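Local coordinates for protein metallocarboxypeptidase (PDB 3DWC) that probably removes single amino acids other than proline from the C-terminal ends of peptides, as a metal-dependent carboxypeptidase of the M32 family, at residues Phe101-Ala112 with Thr131-Glu142. Sequence-based numbering, arbitrary orientation.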
loop_
_atom_site.group_PDB
_atom_site.type_symbol
_atom_site.label_atom_id
_atom_site.label_comp_id
_atom_site.label_asym_id
_atom_site.label_seq_id
_atom_site.Cartn_x
_atom_site.Cartn_y
_atom_site.Cartn_z
ATOM N N PHE B 101 -26.467 5.070 -16.695
ATOM C CA PHE B 101 -25.634 6.229 -17.022
ATOM C C PHE B 101 -24.204 6.031 -16.536
ATOM O O PHE B 101 -23.260 6.256 -17.277
ATOM C CB PHE B 101 -26.203 7.498 -16.397
ATOM C CG PHE B 101 -25.443 8.724 -16.756
ATOM C CD1 PHE B 101 -25.841 9.511 -17.818
ATOM C CD2 PHE B 101 -24.308 9.086 -16.046
ATOM C CE1 PHE B 101 -25.134 10.646 -18.157
ATOM C CE2 PHE B 101 -23.594 10.214 -16.393
ATOM C CZ PHE B 101 -24.014 10.994 -17.449
ATOM N N VAL B 102 -24.069 5.608 -15.281
ATOM C CA VAL B 102 -22.762 5.398 -14.660
ATOM C C VAL B 102 -21.853 4.470 -15.478
ATOM O O VAL B 102 -20.726 4.840 -15.776
ATOM C CB VAL B 102 -22.912 4.897 -13.188
ATOM C CG1 VAL B 102 -21.606 4.328 -12.645
ATOM C CG2 VAL B 102 -23.402 6.021 -12.305
ATOM N N GLU B 103 -22.349 3.283 -15.847
ATOM C CA GLU B 103 -21.561 2.332 -16.652
ATOM C C GLU B 103 -21.227 2.887 -18.028
ATOM O O GLU B 103 -20.122 2.685 -18.531
ATOM C CB GLU B 103 -22.269 0.972 -16.786
ATOM C CG GLU B 103 -21.638 -0.138 -15.935
ATOM C CD GLU B 103 -20.334 -0.680 -16.542
ATOM O OE1 GLU B 103 -19.241 -0.265 -16.095
ATOM O OE2 GLU B 103 -20.402 -1.516 -17.471
ATOM N N ARG B 104 -22.182 3.591 -18.626
ATOM C CA ARG B 104 -21.952 4.271 -19.902
ATOM C C ARG B 104 -20.856 5.340 -19.806
ATOM O O ARG B 104 -20.009 5.461 -20.703
ATOM C CB ARG B 104 -23.241 4.930 -20.381
ATOM C CG ARG B 104 -23.210 5.334 -21.852
ATOM C CD ARG B 104 -24.107 6.533 -22.140
ATOM N NE ARG B 104 -25.384 6.504 -21.423
ATOM C CZ ARG B 104 -26.334 7.427 -21.565
ATOM N NH1 ARG B 104 -26.160 8.442 -22.409
ATOM N NH2 ARG B 104 -27.475 7.329 -20.883
ATOM N N LYS B 105 -20.883 6.129 -18.729
ATOM C CA LYS B 105 -19.874 7.167 -18.542
ATOM C C LYS B 105 -18.522 6.496 -18.431
ATOM O O LYS B 105 -17.589 6.859 -19.139
ATOM C CB LYS B 105 -20.147 8.015 -17.293
ATOM C CG LYS B 105 -19.046 9.052 -17.028
ATOM C CD LYS B 105 -19.437 10.101 -15.999
ATOM C CE LYS B 105 -18.348 11.193 -15.901
ATOM N NZ LYS B 105 -18.603 12.123 -14.765
ATOM N N THR B 106 -18.451 5.498 -17.553
ATOM C CA THR B 106 -17.224 4.740 -17.285
ATOM C C THR B 106 -16.584 4.149 -18.537
ATOM O O THR B 106 -15.362 4.207 -18.694
ATOM C CB THR B 106 -17.510 3.594 -16.303
ATOM O OG1 THR B 106 -18.073 4.136 -15.102
ATOM C CG2 THR B 106 -16.235 2.812 -15.977
ATOM N N VAL B 107 -17.414 3.586 -19.417
ATOM C CA VAL B 107 -16.945 2.996 -20.672
ATOM C C VAL B 107 -16.408 4.074 -21.581
ATOM O O VAL B 107 -15.325 3.933 -22.147
ATOM C CB VAL B 107 -18.061 2.214 -21.431
ATOM C CG1 VAL B 107 -17.652 1.971 -22.901
ATOM C CG2 VAL B 107 -18.370 0.886 -20.728
ATOM N N LEU B 108 -17.166 5.152 -21.726
ATOM C CA LEU B 108 -16.734 6.257 -22.575
ATOM C C LEU B 108 -15.462 6.922 -22.030
ATOM O O LEU B 108 -14.562 7.245 -22.797
ATOM C CB LEU B 108 -17.866 7.274 -22.776
ATOM C CG LEU B 108 -17.542 8.533 -23.591
ATOM C CD1 LEU B 108 -16.834 8.193 -24.909
ATOM C CD2 LEU B 108 -18.811 9.394 -23.822
ATOM N N THR B 109 -15.349 7.093 -20.719
ATOM C CA THR B 109 -14.180 7.799 -20.195
ATOM C C THR B 109 -12.923 6.972 -20.375
ATOM O O THR B 109 -11.863 7.518 -20.691
ATOM C CB THR B 109 -14.343 8.242 -18.714
ATOM O OG1 THR B 109 -14.548 7.098 -17.871
ATOM C CG2 THR B 109 -15.521 9.211 -18.572
ATOM N N THR B 110 -13.044 5.656 -20.184
ATOM C CA THR B 110 -11.935 4.712 -20.437
ATOM C C THR B 110 -11.582 4.618 -21.923
ATOM O O THR B 110 -10.408 4.456 -22.277
ATOM C CB THR B 110 -12.272 3.305 -19.943
ATOM O OG1 THR B 110 -13.681 3.100 -20.075
ATOM C CG2 THR B 110 -11.864 3.115 -18.480
ATOM N N LYS B 111 -12.600 4.701 -22.784
ATOM C CA LYS B 111 -12.378 4.834 -24.225
ATOM C C LYS B 111 -11.747 6.191 -24.520
ATOM O O LYS B 111 -10.674 6.278 -25.119
ATOM C CB LYS B 111 -13.695 4.706 -25.005
ATOM C CG LYS B 111 -13.540 4.872 -26.541
ATOM C CD LYS B 111 -14.877 4.747 -27.314
ATOM C CE LYS B 111 -14.835 5.497 -28.679
ATOM N NZ LYS B 111 -14.908 7.009 -28.541
ATOM N N ALA B 112 -12.425 7.240 -24.070
ATOM C CA ALA B 112 -12.028 8.611 -24.367
ATOM C C ALA B 112 -10.565 8.847 -24.023
ATOM O O ALA B 112 -9.870 9.574 -24.736
ATOM C CB ALA B 112 -12.927 9.604 -23.628
ATOM N N THR B 131 -15.286 11.515 -30.309
ATOM C CA THR B 131 -15.285 11.305 -28.854
ATOM C C THR B 131 -15.714 12.576 -28.118
ATOM O O THR B 131 -16.641 12.545 -27.321
ATOM C CB THR B 131 -13.884 10.931 -28.301
ATOM O OG1 THR B 131 -13.406 9.730 -28.916
ATOM C CG2 THR B 131 -13.950 10.731 -26.787
ATOM N N LEU B 132 -15.038 13.688 -28.410
ATOM C CA LEU B 132 -15.275 14.951 -27.701
ATOM C C LEU B 132 -16.757 15.348 -27.768
ATOM O O LEU B 132 -17.344 15.711 -26.748
ATOM C CB LEU B 132 -14.337 16.060 -28.237
ATOM C CG LEU B 132 -14.010 17.366 -27.458
ATOM C CD1 LEU B 132 -14.620 18.576 -28.126
ATOM C CD2 LEU B 132 -14.344 17.364 -25.925
ATOM N N LYS B 133 -17.368 15.230 -28.949
ATOM C CA LYS B 133 -18.812 15.455 -29.111
ATOM C C LYS B 133 -19.648 14.599 -28.166
ATOM O O LYS B 133 -20.671 15.062 -27.671
ATOM C CB LYS B 133 -19.261 15.179 -30.556
ATOM C CG LYS B 133 -18.899 16.282 -31.561
ATOM C CD LYS B 133 -18.994 15.813 -33.025
ATOM C CE LYS B 133 -20.357 16.098 -33.668
ATOM N NZ LYS B 133 -21.457 15.208 -33.179
ATOM N N GLU B 134 -19.225 13.355 -27.929
ATOM C CA GLU B 134 -19.973 12.421 -27.052
ATOM C C GLU B 134 -19.796 12.754 -25.561
ATOM O O GLU B 134 -20.740 12.643 -24.770
ATOM C CB GLU B 134 -19.541 10.968 -27.281
ATOM C CG GLU B 134 -19.965 10.367 -28.607
ATOM C CD GLU B 134 -19.651 8.875 -28.667
ATOM O OE1 GLU B 134 -18.758 8.474 -29.462
ATOM O OE2 GLU B 134 -20.277 8.112 -27.893
ATOM N N LEU B 135 -18.575 13.120 -25.191
ATOM C CA LEU B 135 -18.275 13.638 -23.837
ATOM C C LEU B 135 -19.176 14.814 -23.507
ATOM O O LEU B 135 -19.922 14.778 -22.540
ATOM C CB LEU B 135 -16.809 14.042 -23.736
ATOM C CG LEU B 135 -15.858 12.844 -23.771
ATOM C CD1 LEU B 135 -14.430 13.297 -23.943
ATOM C CD2 LEU B 135 -16.024 11.985 -22.501
ATOM N N ILE B 136 -19.150 15.824 -24.367
ATOM C CA ILE B 136 -19.941 17.022 -24.150
ATOM C C ILE B 136 -21.435 16.698 -24.035
ATOM O O ILE B 136 -22.152 17.365 -23.291
ATOM C CB ILE B 136 -19.696 18.098 -25.263
ATOM C CG1 ILE B 136 -18.236 18.552 -25.268
ATOM C CG2 ILE B 136 -20.598 19.329 -25.069
ATOM C CD1 ILE B 136 -17.789 19.243 -23.985
ATOM N N ALA B 137 -21.915 15.685 -24.759
ATOM C CA ALA B 137 -23.326 15.298 -24.661
ATOM C C ALA B 137 -23.598 14.556 -23.356
ATOM O O ALA B 137 -24.654 14.712 -22.756
ATOM C CB ALA B 137 -23.734 14.451 -25.857
ATOM N N LEU B 138 -22.629 13.748 -22.932
ATOM C CA LEU B 138 -22.687 13.038 -21.645
ATOM C C LEU B 138 -22.691 14.012 -20.447
ATOM O O LEU B 138 -23.483 13.844 -19.501
ATOM C CB LEU B 138 -21.496 12.074 -21.532
ATOM C CG LEU B 138 -21.537 10.891 -20.559
ATOM C CD1 LEU B 138 -21.243 11.339 -19.139
ATOM C CD2 LEU B 138 -22.848 10.149 -20.610
ATOM N N PHE B 139 -21.808 15.019 -20.503
ATOM C CA PHE B 139 -21.696 16.050 -19.455
ATOM C C PHE B 139 -22.967 16.844 -19.327
ATOM O O PHE B 139 -23.406 17.136 -18.205
ATOM C CB PHE B 139 -20.572 17.051 -19.761
ATOM C CG PHE B 139 -19.193 16.477 -19.719
ATOM C CD1 PHE B 139 -18.228 16.932 -20.598
ATOM C CD2 PHE B 139 -18.831 15.506 -18.774
ATOM C CE1 PHE B 139 -16.949 16.430 -20.559
ATOM C CE2 PHE B 139 -17.556 15.012 -18.730
ATOM C CZ PHE B 139 -16.618 15.462 -19.622
ATOM N N ARG B 140 -23.540 17.223 -20.472
ATOM C CA ARG B 140 -24.822 17.935 -20.497
ATOM C C ARG B 140 -25.915 17.085 -19.873
ATOM O O ARG B 140 -26.802 17.606 -19.182
ATOM C CB ARG B 140 -25.244 18.290 -21.925
ATOM C CG ARG B 140 -24.413 19.373 -22.610
ATOM C CD ARG B 140 -24.731 19.428 -24.109
ATOM N NE ARG B 140 -23.909 20.402 -24.834
ATOM C CZ ARG B 140 -23.922 20.563 -26.156
ATOM N NH1 ARG B 140 -23.144 21.486 -26.728
ATOM N NH2 ARG B 140 -24.704 19.803 -26.916
ATOM N N GLU B 141 -25.854 15.777 -20.140
ATOM C CA GLU B 141 -26.816 14.826 -19.590
ATOM C C GLU B 141 -26.553 14.641 -18.109
ATOM O O GLU B 141 -27.489 14.555 -17.307
ATOM C CB GLU B 141 -26.720 13.475 -20.300
ATOM C CG GLU B 141 -27.804 12.475 -19.859
ATOM C CD GLU B 141 -27.739 11.150 -20.604
ATOM O OE1 GLU B 141 -26.705 10.872 -21.252
ATOM O OE2 GLU B 141 -28.729 10.384 -20.523
ATOM N N GLU B 142 -25.273 14.573 -17.755
ATOM C CA GLU B 142 -24.873 14.494 -16.353
ATOM C C GLU B 142 -25.398 15.686 -15.543
ATOM O O GLU B 142 -26.052 15.496 -14.520
ATOM C CB GLU B 142 -23.354 14.361 -16.212
ATOM C CG GLU B 142 -22.934 14.027 -14.776
ATOM C CD GLU B 142 -21.473 13.623 -14.629
ATOM O OE1 GLU B 142 -20.792 13.435 -15.655
ATOM O OE2 GLU B 142 -21.006 13.493 -13.470
#
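Lys105 and Glu142 form one of two salt bridges that tie helix 99-122 to helix 125-147, an antiparallel helical hairpin of the largely helical M32 carboxypeptidase fold, whose axes here run 148° apart. Lys105 NZ lies 2.7 Å from Glu142 OE1, on the syn lone pair, and makes a weak bond to Glu142 OE2. The lysine chain, extended beyond CG, carries its ammonium across to the carboxylate of the buried Glu142; Arg146 also pairs with Glu142 OE2, so two cations probably help keep this acid ionised. Nearer the surface, Arg104 NH1 meets Glu141 OE1 at 2.7 Å, but the N-H points well off the oxygen (116°) and a second bond, Arg104 NH2 to Glu141 OE2, is also weak, so the attraction is probably more electrostatic than directional. Glu100, one turn earlier, also forms a salt bridge with Arg104 NH2.

Phe101 packs between the two ion pairs. With CG anti to the backbone N, its ring reaches over to helix 125-147, where Phe101 CZ and CE1 lie against both methyls of Leu138, with CZ 3.3 Å from CD1. The carboxylate of Glu141 lies at the ring edge, its plane 87° from that of the ring, and the methylenes of Lys105 cross Leu138 CD1, lending an apolar flank to a charged residue. Further along, Leu108 sets CG 3.9 Å from Leu135 CD2 and reaches Glu134 CB with CD2. At the far end the small Ala112 lets the backbones close in: its CB rests 3.5 Å from Thr131 CG2, while Lys111 NZ makes a weak 3.1 Å hydrogen bond to Thr131 OG1.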